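Local coordinates for plant cysteine oxidase 2 (Arabidopsis thaliana, PDB 7CXZ), which catalyses the iron-dependent oxidation of N-terminal cysteines by O2, marking proteins such as the group VII ethylene response factors for proteasomal degradation, at residues S116-G121 with A154-S159. Residues are numbered along the deposited sequence; the frame is centred on the assembly and turned at random.
Sequences SKLLFG and APCDTS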
ATOM      1  N   SER A 116       2.469  -6.587   2.514  1.00  8.45           N
ATOM      2  CA  SER A 116       1.048  -6.337   2.715  1.00  8.88           C
ATOM      3  C   SER A 116       0.297  -7.642   2.895  1.00 10.06           C
ATOM      4  O   SER A 116       0.460  -8.565   2.087  1.00  9.78           O
ATOM      5  CB  SER A 116       0.474  -5.561   1.523  1.00 10.26           C
ATOM      6  OG  SER A 116      -0.890  -5.243   1.757  1.00 12.26           O
ATOM      7  N   LYS A 117      -0.587  -7.696   3.895  1.00  8.19           N
ATOM      8  CA  LYS A 117      -1.404  -8.890   4.099  1.00  9.96           C
ATOM      9  C   LYS A 117      -2.863  -8.519   4.286  1.00 10.88           C
ATOM     10  O   LYS A 117      -3.207  -7.812   5.234  1.00 10.33           O
ATOM     11  CB  LYS A 117      -0.921  -9.692   5.297  1.00 10.88           C
ATOM     12  CG  LYS A 117      -1.506 -11.094   5.339  1.00 12.08           C
ATOM     13  CD  LYS A 117      -1.133 -11.741   6.617  1.00 12.69           C
ATOM     14  CE  LYS A 117      -1.302 -13.272   6.547  1.00 15.52           C
ATOM     15  NZ  LYS A 117      -2.740 -13.604   6.378  1.00 17.86           N
ATOM     16  N   LEU A 118      -3.722  -9.050   3.423  1.00  8.90           N
ATOM     17  CA  LEU A 118      -5.164  -8.872   3.560  1.00  9.68           C
ATOM     18  C   LEU A 118      -5.640  -9.767   4.691  1.00 11.07           C
ATOM     19  O   LEU A 118      -5.588 -10.998   4.582  1.00 13.32           O
ATOM     20  CB  LEU A 118      -5.874  -9.202   2.247  1.00 10.37           C
ATOM     21  CG  LEU A 118      -7.407  -9.116   2.267  1.00  9.27           C
ATOM     22  CD1 LEU A 118      -7.835  -7.661   2.403  1.00 10.68           C
ATOM     23  CD2 LEU A 118      -7.942  -9.708   0.968  1.00 12.98           C
ATOM     24  N   LEU A 119      -6.088  -9.146   5.793  1.00  9.07           N
ATOM     25  CA  LEU A 119      -6.461  -9.883   6.992  1.00 10.71           C
ATOM     26  C   LEU A 119      -7.845 -10.515   6.875  1.00 10.79           C
ATOM     27  O   LEU A 119      -8.051 -11.641   7.354  1.00 11.53           O
ATOM     28  CB  LEU A 119      -6.406  -8.948   8.206  1.00  9.61           C
ATOM     29  CG  LEU A 119      -5.036  -8.336   8.511  1.00 12.41           C
ATOM     30  CD1 LEU A 119      -5.207  -7.236   9.562  1.00 11.34           C
ATOM     31  CD2 LEU A 119      -4.075  -9.402   8.966  1.00 13.01           C
ATOM     32  N   PHE A 120      -8.806  -9.798   6.284  1.00 10.33           N
ATOM     33  CA  PHE A 120     -10.129 -10.358   5.997  1.00  8.68           C
ATOM     34  C   PHE A 120     -10.742  -9.540   4.870  1.00 11.36           C
ATOM     35  O   PHE A 120     -10.326  -8.401   4.606  1.00 10.95           O
ATOM     36  CB  PHE A 120     -11.038 -10.418   7.254  1.00 11.58           C
ATOM     37  CG  PHE A 120     -11.320  -9.093   7.929  1.00 12.23           C
ATOM     38  CD1 PHE A 120     -12.169  -8.145   7.347  1.00 12.05           C
ATOM     39  CD2 PHE A 120     -10.807  -8.829   9.193  1.00 13.33           C
ATOM     40  CE1 PHE A 120     -12.451  -6.946   7.997  1.00 13.17           C
ATOM     41  CE2 PHE A 120     -11.093  -7.619   9.851  1.00 12.97           C
ATOM     42  CZ  PHE A 120     -11.919  -6.695   9.252  1.00 12.74           C
ATOM     43  N   GLY A 121     -11.745 -10.122   4.213  1.00 11.48           N
ATOM     44  CA  GLY A 121     -12.485  -9.429   3.180  1.00 11.69           C
ATOM     45  C   GLY A 121     -12.066  -9.873   1.790  1.00 10.64           C
ATOM     46  O   GLY A 121     -11.133 -10.661   1.601  1.00 11.47           O
ATOM     47  N   ALA A 154      -9.685 -13.228   1.552  1.00 12.61           N
ATOM     48  CA  ALA A 154      -8.952 -13.776   2.676  1.00 12.58           C
ATOM     49  C   ALA A 154      -9.563 -15.112   3.096  1.00 17.23           C
ATOM     50  O   ALA A 154     -10.763 -15.345   2.899  1.00 18.41           O
ATOM     51  CB  ALA A 154      -8.975 -12.798   3.851  1.00 14.89           C
ATOM     52  N   PRO A 155      -8.760 -16.009   3.696  1.00 16.10           N
ATOM     53  CA  PRO A 155      -7.335 -15.852   4.042  1.00 16.33           C
ATOM     54  C   PRO A 155      -6.406 -15.779   2.832  1.00 16.28           C
ATOM     55  O   PRO A 155      -6.558 -16.521   1.859  1.00 17.83           O
ATOM     56  CB  PRO A 155      -7.034 -17.094   4.885  1.00 17.82           C
ATOM     57  CG  PRO A 155      -8.395 -17.510   5.428  1.00 23.79           C
ATOM     58  CD  PRO A 155      -9.348 -17.218   4.297  1.00 22.29           C
ATOM     59  N   CYS A 156      -5.459 -14.845   2.915  1.00 14.42           N
ATOM     60  CA  CYS A 156      -4.469 -14.578   1.885  1.00 14.66           C
ATOM     61  C   CYS A 156      -3.120 -14.452   2.503  1.00 15.71           C
ATOM     62  O   CYS A 156      -3.009 -14.047   3.620  1.00 15.66           O
ATOM     63  CB  CYS A 156      -4.690 -13.204   1.279  1.00 17.52           C
ATOM     64  SG  CYS A 156      -6.173 -12.986   0.349  1.00 24.07           S
ATOM     65  N   ASP A 157      -2.095 -14.758   1.732  1.00 13.42           N
ATOM     66  CA  ASP A 157      -0.751 -14.633   2.243  1.00 12.46           C
ATOM     67  C   ASP A 157      -0.185 -13.259   1.886  1.00 12.03           C
ATOM     68  O   ASP A 157      -0.781 -12.483   1.133  1.00 12.51           O
ATOM     69  CB  ASP A 157       0.116 -15.761   1.692  1.00 12.79           C
ATOM     70  CG  ASP A 157      -0.328 -17.127   2.184  1.00 13.42           C
ATOM     71  OD1 ASP A 157      -0.837 -17.219   3.327  1.00 15.54           O
ATOM     72  OD2 ASP A 157      -0.146 -18.095   1.429  1.00 13.69           O
ATOM     73  N   THR A 158       0.976 -12.967   2.458  1.00  9.75           N
ATOM     74  CA  THR A 158       1.619 -11.664   2.318  1.00  9.74           C
ATOM     75  C   THR A 158       2.177 -11.480   0.916  1.00 11.60           C
ATOM     76  O   THR A 158       2.692 -12.421   0.314  1.00 10.37           O
ATOM     77  CB  THR A 158       2.738 -11.559   3.349  1.00 10.31           C
ATOM     78  OG1 THR A 158       2.174 -11.755   4.658  1.00 11.03           O
ATOM     79  CG2 THR A 158       3.467 -10.192   3.289  1.00  9.81           C
ATOM     80  N   SER A 159       2.091 -10.265   0.399  1.00  9.47           N
ATOM     81  CA  SER A 159       2.751  -9.880  -0.838  1.00  8.77           C
ATOM     82  C   SER A 159       3.872  -8.883  -0.554  1.00 11.46           C
ATOM     83  O   SER A 159       3.941  -8.279   0.523  1.00 11.27           O
ATOM     84  CB  SER A 159       1.735  -9.266  -1.805  1.00 11.45           C
ATOM     85  OG  SER A 159       1.298  -8.019  -1.264  1.00 12.00           O
TER
HETATM   86  O   HOH W   1      -1.261 -16.418   5.822  1.00 26.31           O
HETATM   87  O   HOH W   2      -2.566 -10.382   1.130  1.00 15.49           O
HETATM   88  O   HOH W   3      -5.511 -13.428   5.435  1.00 16.05           O
HETATM   89  O   HOH W   4     -12.373 -12.864   4.767  1.00 23.74           O
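Ser116 and Ser159 form an antiparallel hydrogen-bonded pair, Ser116 N giving to Ser159 O at 3.0 Å and Ser159 N returning to Ser116 O at 2.9 Å, where the outermost strand 159-161 pairs with strand 113-120 in this cupin-fold dioxygenase. At the far end Ala154 N gives a nearly straight bond to O of Gly121 (2.9 Å), where phi of 103° suits glycine because a side chain would press against the preceding carbonyl O. Between these ends the loop draws away, and Lys117 and several waters bridge the gap. The Lys117 chain stays extended as far as CE, crosses the Thr158 side chain at about a right angle, and bends at its last torsion (chi4 -65°), which brings NZ 2.8 Å from Cys156 O, nearly along the C=O axis. A long, flexible amine suits this place; a methionine here would probably leave that carbonyl without its ammonium partner and the loop less firmly held. One water links Leu118 N to Asp157 O, another Leu118 O to Cys156 N, standing in for direct strand pairing. Ser116 also bonds through OG to Asp182, its side chain about 6 Å from that of the iron ligand His170. Apolar contacts fill in around these bonds: Leu118 CD2 lies 3.8 Å from Cys156 SG, while Ala154, small enough to sit close to the strand, sets its CB 3.4 Å from Phe120 CA.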